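Local atomic coordinates of SnoaL-like domain-containing protein (PDB entry 3G16), a protein that is of unknown function but adopts the cystatin-like fold of SnoaL-like, NTF2-type proteins and assembles as a dimer. Residues D76-D81 and A87-T92; K14-Y19 and V108-A113; P127-E130 and R134-L137; E119-Y124 and G138-A143. One frame throughout, in Å; residues are numbered along the deposited sequence. Where two conformers were deposited one is given.

Contact 1: residues D76-D81 and A87-T92; sequences DALVID and AAIEWT
Strands D76-D81 and A87-T92 run antiparallel, their axes 4.6 Å apart, and pair regularly and closely where V79 faces A88. There V79 N donates to A88 O and A88 N to V79 O, each bond 2.8 Å long. On one face V79 and A88 meet through their CB atoms; on the other L78 and I89 lie side by side, CD1 of L78 3.9 Å from CG1 of I89, and I80 and I89 reach helix 9-24. The two strands form a beta hairpin at the edge of the NTF2-like sheet, and a classic beta bulge interrupts the regular pairing: D76 N and A77 N both donate to E90 O, from the same face of its carbonyl plane. At the bulge, where D76 is partly exposed, the contact is hydrated. D76 sets CG beside its own backbone N (chi1 -55°), which carries OD2 to T92; T92 OG1 donates to the syn lone pair of OD2 at 2.7 Å. A water donates both to D76 OD2 and to W91 O. An alanine in place of D76 would probably leave T92 OG1 and this water without their shared acceptor. E90 instead turns its carboxylate to Y147 and R121 of the second subunit.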
# COMPACT_ATOMS: atom_id res chain seq x y z
N ASP A 76 -1.82 4.99 10.53
CA ASP A 76 -1.29 6.30 10.21
C ASP A 76 -2.10 7.05 9.15
O ASP A 76 -2.11 8.29 9.13
CB ASP A 76 0.16 6.17 9.76
CG ASP A 76 1.01 5.44 10.78
OD1 ASP A 76 0.72 5.53 12.00
OD2 ASP A 76 1.98 4.81 10.37
N ALA A 77 -2.72 6.32 8.24
CA ALA A 77 -3.63 6.91 7.25
C ALA A 77 -4.65 5.86 6.93
O ALA A 77 -4.34 4.67 6.94
CB ALA A 77 -2.88 7.39 5.97
N LEU A 78 -5.86 6.27 6.64
CA LEU A 78 -6.95 5.35 6.37
C LEU A 78 -7.76 5.87 5.20
O LEU A 78 -8.31 6.98 5.27
CB LEU A 78 -7.80 5.19 7.64
CG LEU A 78 -9.00 4.29 7.56
CD1 LEU A 78 -8.65 2.88 6.99
CD2 LEU A 78 -9.60 4.24 8.99
N VAL A 79 -7.82 5.13 4.11
CA VAL A 79 -8.49 5.51 2.88
C VAL A 79 -9.64 4.53 2.69
O VAL A 79 -9.41 3.33 2.65
CB VAL A 79 -7.53 5.37 1.68
CG1 VAL A 79 -8.17 5.79 0.38
CG2 VAL A 79 -6.24 6.20 1.93
N ILE A 80 -10.87 5.01 2.67
CA ILE A 80 -12.04 4.15 2.59
C ILE A 80 -12.88 4.46 1.37
O ILE A 80 -13.26 5.61 1.12
CB ILE A 80 -12.90 4.21 3.88
CG1 ILE A 80 -12.06 3.80 5.09
CG2 ILE A 80 -14.16 3.32 3.70
CD1 ILE A 80 -12.74 4.16 6.40
N ASP A 81 -13.15 3.41 0.59
CA ASP A 81 -13.88 3.53 -0.69
C ASP A 81 -15.22 2.77 -0.61
O ASP A 81 -15.28 1.54 -0.78
CB ASP A 81 -12.99 3.02 -1.82
CG ASP A 81 -13.54 3.31 -3.20
OD1 ASP A 81 -14.75 3.51 -3.38
OD2 ASP A 81 -12.73 3.32 -4.14
N ALA A 87 -10.63 -0.69 1.37
CA ALA A 87 -9.90 0.32 2.10
C ALA A 87 -8.40 0.12 1.90
O ALA A 87 -7.94 -0.90 1.43
CB ALA A 87 -10.22 0.29 3.60
N ALA A 88 -7.65 1.15 2.27
CA ALA A 88 -6.20 1.06 2.29
C ALA A 88 -5.77 1.72 3.59
O ALA A 88 -6.33 2.71 4.04
CB ALA A 88 -5.52 1.73 1.08
N ILE A 89 -4.74 1.16 4.20
CA ILE A 89 -4.24 1.60 5.49
C ILE A 89 -2.73 1.80 5.40
O ILE A 89 -2.01 0.87 4.95
CB ILE A 89 -4.49 0.53 6.60
CG1 ILE A 89 -5.97 0.06 6.61
CG2 ILE A 89 -4.03 1.04 7.97
CD1 ILE A 89 -6.22 -1.14 7.54
N GLU A 90 -2.22 2.96 5.82
CA GLU A 90 -0.78 3.18 6.00
C GLU A 90 -0.57 2.93 7.47
O GLU A 90 -1.32 3.46 8.29
CB GLU A 90 -0.34 4.59 5.65
CG GLU A 90 1.14 4.83 5.64
CD GLU A 90 1.49 6.28 5.41
OE1 GLU A 90 0.68 7.16 5.81
OE2 GLU A 90 2.57 6.55 4.85
N TRP A 91 0.38 2.05 7.80
CA TRP A 91 0.54 1.59 9.15
C TRP A 91 2.00 1.57 9.61
O TRP A 91 2.93 1.65 8.79
CB TRP A 91 -0.09 0.17 9.29
CG TRP A 91 0.42 -0.81 8.27
CD1 TRP A 91 -0.26 -1.20 7.16
CD2 TRP A 91 1.69 -1.50 8.22
NE1 TRP A 91 0.51 -2.06 6.40
CE2 TRP A 91 1.70 -2.29 7.04
CE3 TRP A 91 2.79 -1.57 9.07
CZ2 TRP A 91 2.79 -3.09 6.67
CZ3 TRP A 91 3.87 -2.37 8.71
CH2 TRP A 91 3.85 -3.12 7.51
N THR A 92 2.19 1.40 10.91
CA THR A 92 3.50 1.20 11.49
C THR A 92 3.40 -0.01 12.39
O THR A 92 2.46 -0.13 13.19
CB THR A 92 4.01 2.40 12.29
OG1 THR A 92 4.08 3.54 11.41
CG2 THR A 92 5.40 2.15 12.91
O HOH W 1 3.44 4.41 8.17

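Contact 2: residues K14-Y19 and V108-A113; sequences KVIRTY and VEFDRA
Helix K14-Y19 passes over the strand that opens V108-A113 without any backbone contact: the nearest CA atoms, those of I16 and V108, are 9.0 Å apart, and V15 and F110 are 9.7 Å apart by the same measure. Side chains bridge that gap, chiefly the ring of F110. With CG beside its backbone N (chi1 -78°), F110 extends toward the helix and meets it with the far end of its ring. V15 comes from the opposite direction and sets CB in the ring plane, 4.0 Å from CE2 of F110, with its CG1 branch equally near the same carbon. I16 crosses the phenyl group at about a right angle; its CG1 lies at the ring edge, 4.0 Å from CZ of F110, and its CD1 touches both CZ and CE1. The contact is wholly apolar. A serine at F110 would probably open a gap beneath the helix and strip V15 and I16 of their packing against this strand. This is the helix-on-sheet packing of the cystatin-like fold, in which helix 9-24 lies across a curved sheet. I16 also rests on A87 and I89 of strand 86-95, V15 reaches I117 of strand 116-124, and L7, from the loop before helix 9-24, touches F110.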
# COMPACT_ATOMS: atom_id res chain seq x y z
N LYS A 14 -15.02 1.02 11.44
CA LYS A 14 -15.22 0.36 12.72
C LYS A 14 -14.59 -1.01 12.74
O LYS A 14 -13.93 -1.38 13.72
CB LYS A 14 -16.71 0.31 13.09
CG LYS A 14 -17.23 1.67 13.50
CD LYS A 14 -18.75 1.73 13.60
CE LYS A 14 -19.27 3.16 13.66
NZ LYS A 14 -20.62 3.27 13.31
N VAL A 15 -14.78 -1.80 11.67
CA VAL A 15 -14.14 -3.11 11.64
C VAL A 15 -12.62 -3.01 11.63
O VAL A 15 -11.92 -3.73 12.35
CB VAL A 15 -14.63 -3.89 10.41
CG1 VAL A 15 -13.87 -5.20 10.21
CG2 VAL A 15 -16.14 -4.18 10.53
N ILE A 16 -12.08 -2.09 10.84
CA ILE A 16 -10.63 -1.92 10.77
C ILE A 16 -10.05 -1.51 12.12
O ILE A 16 -9.05 -2.08 12.59
CB ILE A 16 -10.29 -0.92 9.67
CG1 ILE A 16 -10.42 -1.61 8.30
CG2 ILE A 16 -8.85 -0.34 9.89
CD1 ILE A 16 -10.43 -0.63 7.08
N ARG A 17 -10.69 -0.57 12.79
CA ARG A 17 -10.13 -0.14 14.04
C ARG A 17 -10.26 -1.25 15.14
O ARG A 17 -9.40 -1.39 16.02
CB ARG A 17 -10.78 1.16 14.52
CG ARG A 17 -10.45 2.35 13.59
CD ARG A 17 -10.81 3.70 14.26
NE ARG A 17 -10.54 4.81 13.36
CZ ARG A 17 -9.35 5.38 13.14
NH1 ARG A 17 -8.23 4.98 13.77
NH2 ARG A 17 -9.29 6.40 12.29
N THR A 18 -11.37 -2.00 15.09
CA THR A 18 -11.54 -3.10 16.01
C THR A 18 -10.40 -4.14 15.79
O THR A 18 -9.85 -4.71 16.70
CB THR A 18 -12.89 -3.80 15.85
OG1 THR A 18 -13.92 -2.83 16.13
CG2 THR A 18 -13.03 -4.98 16.83
N TYR A 19 -10.08 -4.39 14.53
CA TYR A 19 -9.04 -5.32 14.14
C TYR A 19 -7.69 -4.90 14.75
O TYR A 19 -7.02 -5.68 15.38
CB TYR A 19 -8.97 -5.46 12.60
CG TYR A 19 -7.73 -6.11 12.07
CD1 TYR A 19 -7.30 -7.37 12.50
CD2 TYR A 19 -7.04 -5.50 11.07
CE1 TYR A 19 -6.15 -7.94 11.98
CE2 TYR A 19 -5.88 -6.07 10.54
CZ TYR A 19 -5.44 -7.29 11.01
OH TYR A 19 -4.30 -7.85 10.42
N VAL A 108 -7.22 -3.55 1.75
CA VAL A 108 -8.17 -4.36 2.50
C VAL A 108 -9.43 -4.50 1.69
O VAL A 108 -10.03 -3.48 1.29
CB VAL A 108 -8.49 -3.67 3.85
CG1 VAL A 108 -9.50 -4.46 4.67
CG2 VAL A 108 -7.23 -3.43 4.67
N GLU A 109 -9.85 -5.74 1.41
CA GLU A 109 -11.12 -5.99 0.77
C GLU A 109 -12.14 -6.43 1.78
O GLU A 109 -11.86 -7.29 2.60
CB GLU A 109 -11.01 -7.09 -0.28
CG GLU A 109 -10.04 -6.81 -1.42
CD GLU A 109 -10.11 -7.83 -2.52
OE1 GLU A 109 -10.79 -8.85 -2.39
OE2 GLU A 109 -9.39 -7.57 -3.53
N PHE A 110 -13.35 -5.87 1.68
CA PHE A 110 -14.48 -6.33 2.46
C PHE A 110 -15.35 -7.29 1.69
O PHE A 110 -15.50 -7.20 0.47
CB PHE A 110 -15.32 -5.13 2.93
CG PHE A 110 -14.71 -4.43 4.09
CD1 PHE A 110 -13.68 -3.50 3.89
CD2 PHE A 110 -15.10 -4.69 5.38
CE1 PHE A 110 -13.10 -2.87 4.97
CE2 PHE A 110 -14.52 -4.04 6.45
CZ PHE A 110 -13.53 -3.15 6.24
N ASP A 111 -15.90 -8.22 2.44
CA ASP A 111 -17.02 -9.06 1.99
C ASP A 111 -18.28 -8.22 2.25
O ASP A 111 -18.68 -8.03 3.39
CB ASP A 111 -17.07 -10.35 2.80
CG ASP A 111 -18.28 -11.17 2.53
OD1 ASP A 111 -18.61 -11.42 1.35
OD2 ASP A 111 -18.94 -11.58 3.47
N ARG A 112 -18.90 -7.76 1.18
CA ARG A 112 -20.11 -6.93 1.30
C ARG A 112 -21.27 -7.66 1.97
O ARG A 112 -22.07 -7.03 2.65
CB ARG A 112 -20.56 -6.44 -0.05
CG ARG A 112 -19.58 -5.53 -0.78
CD ARG A 112 -20.01 -5.41 -2.24
NE ARG A 112 -19.18 -4.55 -3.08
CZ ARG A 112 -19.39 -3.27 -3.28
NH1 ARG A 112 -20.36 -2.62 -2.66
NH2 ARG A 112 -18.61 -2.58 -4.13
N ALA A 113 -21.33 -8.99 1.80
CA ALA A 113 -22.43 -9.79 2.30
C ALA A 113 -22.39 -9.95 3.81
O ALA A 113 -23.42 -10.31 4.39
CB ALA A 113 -22.42 -11.18 1.62

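Contact 3: residues P127-E130 and R134-L137; sequences PQAE and RLEL
L135 meets Q128 and A129 across a short loop, with three residues between the segments, and the contact is made by van der Waals packing alone. The side chain of L135 points toward P127-E130 and packs there with both methyls. CD1 lies 3.9 Å from CB of Q128 and 3.8 Å from the backbone N of A129, while CD2 approaches CB of A129 at 4.1 Å. CG of L135 stands beside its own backbone N (chi1 -73°), which directs the fork to this loop, and the CA atoms of Q128 and L135 stay 7.6 Å apart.

No polar bond joins the two segments; the main ones hold R134 to E136 and reach the second subunit. R134 grips the carboxylate of E136 side-on with two nitrogens: NE donates almost straight to OE2 of E136 at 3.0 Å, in the guanidinium plane but from above the carboxylate plane, and NH2 reaches OE1 at 3.1 Å. R103 of the second subunit adds a salt bridge to E136 OE1, and K95 of that subunit is the partner of Q128 OE1.

Both segments follow strand 116-124 in the chain. R134 and L135 form a short strand that pairs in parallel with a strand of the second subunit, extending the sheet across the dimer interface, while L137 turns back onto R121 and F123 of strand 116-124.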
# COMPACT_ATOMS: atom_id res chain seq x y z
N PRO A 127 13.51 -1.43 1.04
CA PRO A 127 14.05 -1.35 -0.30
C PRO A 127 13.89 -2.65 -1.09
O PRO A 127 13.76 -3.74 -0.52
CB PRO A 127 15.53 -1.00 -0.05
CG PRO A 127 15.84 -1.45 1.23
CD PRO A 127 14.55 -1.28 2.06
N GLN A 128 14.00 -2.54 -2.41
CA GLN A 128 13.93 -3.70 -3.27
C GLN A 128 15.05 -4.65 -2.95
O GLN A 128 16.22 -4.23 -2.91
CB GLN A 128 14.02 -3.27 -4.71
CG GLN A 128 12.93 -2.37 -5.11
CD GLN A 128 13.14 -1.83 -6.49
OE1 GLN A 128 13.33 -2.60 -7.45
NE2 GLN A 128 13.07 -0.50 -6.63
N ALA A 129 14.71 -5.92 -2.75
CA ALA A 129 15.70 -6.95 -2.44
C ALA A 129 16.54 -7.20 -3.71
O ALA A 129 16.01 -7.33 -4.80
CB ALA A 129 15.03 -8.26 -1.99
N GLU A 130 17.85 -7.25 -3.56
CA GLU A 130 18.74 -7.41 -4.72
C GLU A 130 18.66 -8.78 -5.34
O GLU A 130 18.49 -9.78 -4.64
CB GLU A 130 20.19 -7.09 -4.33
CG GLU A 130 20.45 -5.60 -4.26
N ARG A 134 11.23 -11.31 -9.31
CA ARG A 134 9.85 -10.95 -9.09
C ARG A 134 9.63 -10.62 -7.63
O ARG A 134 9.67 -11.51 -6.76
CB ARG A 134 8.89 -12.08 -9.50
CG ARG A 134 9.12 -12.66 -10.92
CD ARG A 134 8.00 -13.68 -11.34
NE ARG A 134 6.69 -13.03 -11.37
CZ ARG A 134 6.17 -12.41 -12.43
NH1 ARG A 134 6.77 -12.40 -13.62
NH2 ARG A 134 4.99 -11.83 -12.27
N LEU A 135 9.40 -9.38 -7.34
CA LEU A 135 9.11 -8.89 -6.00
C LEU A 135 7.60 -8.66 -5.94
O LEU A 135 7.10 -7.64 -6.39
CB LEU A 135 9.93 -7.63 -5.74
CG LEU A 135 11.42 -7.86 -5.52
CD1 LEU A 135 12.19 -6.56 -5.53
CD2 LEU A 135 11.61 -8.62 -4.19
N GLU A 136 6.86 -9.64 -5.41
CA GLU A 136 5.44 -9.62 -5.40
C GLU A 136 4.94 -10.36 -4.15
O GLU A 136 5.76 -10.81 -3.37
CB GLU A 136 4.86 -10.19 -6.70
CG GLU A 136 5.22 -11.59 -6.98
CD GLU A 136 4.89 -12.04 -8.43
OE1 GLU A 136 4.45 -11.23 -9.27
OE2 GLU A 136 5.15 -13.24 -8.77
N LEU A 137 3.63 -10.41 -3.93
CA LEU A 137 3.10 -11.04 -2.73
C LEU A 137 3.25 -12.54 -2.79
O LEU A 137 3.00 -13.17 -3.80
CB LEU A 137 1.64 -10.70 -2.60
CG LEU A 137 1.28 -9.23 -2.43
CD1 LEU A 137 -0.23 -9.05 -2.66
CD2 LEU A 137 1.78 -8.66 -1.05

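Contact 4: residues E119-Y124 and G138-A143; sequences EIRAFY and GDFDYA
F140 presents one corner of its ring, CE1, to two side chains of strand E119-Y124, a charged pair that meets it in different ways. The carboxylate of E119 stands nearly perpendicular to the ring, the planes 88° apart, and its OE2 lies at the ring edge, 3.7 Å from CE1 of F140. R121 instead brings a methylene: its CD sits 3.6 Å from CE1 of F140, with the guanidinium plane inclined 46° to the ring. The bend of the arginine chain at chi3 (-59°) sends NH1 back toward E119, and NH1 of R121 donates to OE2 of E119 at 2.8 Å on the anti side of the carboxylate. Behind, F140 sets CD2 over the centre of the Y142 ring, 3.4 Å above its plane, and the rings of Y42 and Y147 meet F140 edge-to-face. An aromatic cluster thus fastens the loop after strand 134-135 to the sheet of the cystatin-like fold. The ion pairs extend further: E119 OE2 also pairs with R145, and R121 with E109 and with E90 of the second subunit. The weakly positive ring edge beside OE2, together with these cationic partners, would probably favour a charged carboxylate on E119 within this buried setting.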
# COMPACT_ATOMS: atom_id res chain seq x y z
N GLU A 119 -9.85 -10.06 2.81
CA GLU A 119 -8.47 -10.16 2.35
C GLU A 119 -7.70 -8.92 2.71
O GLU A 119 -8.24 -7.82 2.65
CB GLU A 119 -8.47 -10.31 0.83
CG GLU A 119 -7.10 -10.54 0.21
CD GLU A 119 -7.19 -10.86 -1.26
OE1 GLU A 119 -7.69 -11.97 -1.60
OE2 GLU A 119 -6.82 -10.01 -2.08
N ILE A 120 -6.41 -9.11 3.03
CA ILE A 120 -5.48 -7.99 3.27
C ILE A 120 -4.21 -8.29 2.47
O ILE A 120 -3.74 -9.44 2.48
CB ILE A 120 -5.14 -7.77 4.76
CG1 ILE A 120 -6.42 -7.55 5.57
CG2 ILE A 120 -4.14 -6.61 4.90
CD1 ILE A 120 -6.19 -7.39 7.06
N ARG A 121 -3.71 -7.31 1.73
CA ARG A 121 -2.46 -7.43 0.95
C ARG A 121 -1.54 -6.34 1.46
O ARG A 121 -1.82 -5.17 1.25
CB ARG A 121 -2.76 -7.28 -0.53
CG ARG A 121 -3.74 -8.31 -1.07
CD ARG A 121 -3.85 -8.29 -2.58
NE ARG A 121 -4.26 -7.03 -3.16
CZ ARG A 121 -5.52 -6.62 -3.22
NH1 ARG A 121 -6.52 -7.33 -2.72
NH2 ARG A 121 -5.81 -5.47 -3.82
N ALA A 122 -0.41 -6.74 2.08
CA ALA A 122 0.49 -5.77 2.70
C ALA A 122 1.81 -5.59 1.96
O ALA A 122 2.37 -6.54 1.39
CB ALA A 122 0.81 -6.17 4.14
N PHE A 123 2.27 -4.35 1.98
CA PHE A 123 3.47 -3.86 1.29
C PHE A 123 4.29 -3.10 2.30
O PHE A 123 3.74 -2.53 3.25
CB PHE A 123 3.08 -2.96 0.13
CG PHE A 123 2.14 -3.64 -0.83
CD1 PHE A 123 2.59 -4.40 -1.87
CD2 PHE A 123 0.78 -3.59 -0.62
CE1 PHE A 123 1.72 -5.08 -2.73
CE2 PHE A 123 -0.12 -4.25 -1.47
CZ PHE A 123 0.37 -4.98 -2.52
N TYR A 124 5.60 -3.03 2.08
CA TYR A 124 6.51 -2.46 3.05
C TYR A 124 7.32 -1.29 2.57
O TYR A 124 7.70 -1.23 1.40
CB TYR A 124 7.54 -3.50 3.49
CG TYR A 124 7.04 -4.72 4.23
CD1 TYR A 124 5.78 -4.78 4.83
CD2 TYR A 124 7.90 -5.81 4.41
CE1 TYR A 124 5.38 -5.92 5.57
CE2 TYR A 124 7.50 -6.92 5.14
CZ TYR A 124 6.26 -6.97 5.69
OH TYR A 124 5.87 -8.04 6.45
N GLY A 138 3.66 -13.10 -1.65
CA GLY A 138 3.76 -14.54 -1.53
C GLY A 138 2.40 -15.23 -1.55
O GLY A 138 1.45 -14.80 -0.90
N ASP A 139 2.33 -16.30 -2.31
CA ASP A 139 1.13 -17.13 -2.41
C ASP A 139 -0.09 -16.51 -3.12
O ASP A 139 -1.16 -17.13 -3.15
CB ASP A 139 0.69 -17.70 -1.04
CG ASP A 139 1.72 -18.64 -0.44
OD1 ASP A 139 1.99 -19.69 -1.02
OD2 ASP A 139 2.24 -18.30 0.64
N PHE A 140 0.07 -15.30 -3.62
CA PHE A 140 -1.07 -14.62 -4.26
C PHE A 140 -1.22 -15.10 -5.70
O PHE A 140 -0.22 -15.13 -6.46
CB PHE A 140 -0.88 -13.12 -4.18
CG PHE A 140 -2.05 -12.34 -4.65
CD1 PHE A 140 -3.10 -12.11 -3.79
CD2 PHE A 140 -2.15 -11.90 -5.95
CE1 PHE A 140 -4.20 -11.45 -4.20
CE2 PHE A 140 -3.26 -11.22 -6.37
CZ PHE A 140 -4.32 -11.01 -5.48
N ASP A 141 -2.43 -15.51 -6.07
CA ASP A 141 -2.67 -16.06 -7.41
C ASP A 141 -2.86 -14.94 -8.42
O ASP A 141 -3.97 -14.66 -8.87
CB ASP A 141 -3.90 -16.96 -7.32
CG ASP A 141 -4.25 -17.60 -8.64
OD1 ASP A 141 -3.38 -17.64 -9.54
OD2 ASP A 141 -5.47 -17.96 -8.74
N TYR A 142 -1.77 -14.29 -8.77
CA TYR A 142 -1.87 -13.19 -9.72
C TYR A 142 -2.57 -13.56 -11.03
O TYR A 142 -3.40 -12.83 -11.50
CB TYR A 142 -0.47 -12.61 -10.02
CG TYR A 142 0.09 -11.79 -8.88
CD1 TYR A 142 -0.37 -10.50 -8.67
CD2 TYR A 142 1.01 -12.30 -7.96
CE1 TYR A 142 0.08 -9.73 -7.61
CE2 TYR A 142 1.47 -11.52 -6.90
CZ TYR A 142 0.98 -10.25 -6.73
OH TYR A 142 1.45 -9.48 -5.69
N ALA A 143 -2.16 -14.69 -11.60
CA ALA A 143 -2.73 -15.11 -12.87
C ALA A 143 -4.25 -15.34 -12.76
O ALA A 143 -5.04 -14.79 -13.53
CB ALA A 143 -2.02 -16.37 -13.35

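Contacts 1, 2 and 4 share one sheet. Contact 1 is nested inside the loop closed by contact 2, and they join where A87 O meets V108 N at 2.8 Å and I16 CD1 packs on A87 CB at 3.6 Å. Contact 4 adds the next strand: E109 OE2 and R121 NH1 form a 3.0 Å salt bridge. Contact 3, nested inside contact 4, lies about 13 Å from it and about 28 Å from contact 2, centre to centre. Contacts 1, 3 and 4 touch the second subunit. Unidentified ligand, probably from the crystallisation liquor, lies about 4 Å from the W91 side chain and, perhaps as a separate molecule, about 5 Å from that of Q128; Y124 OH hydrogen-bonds such a ligand.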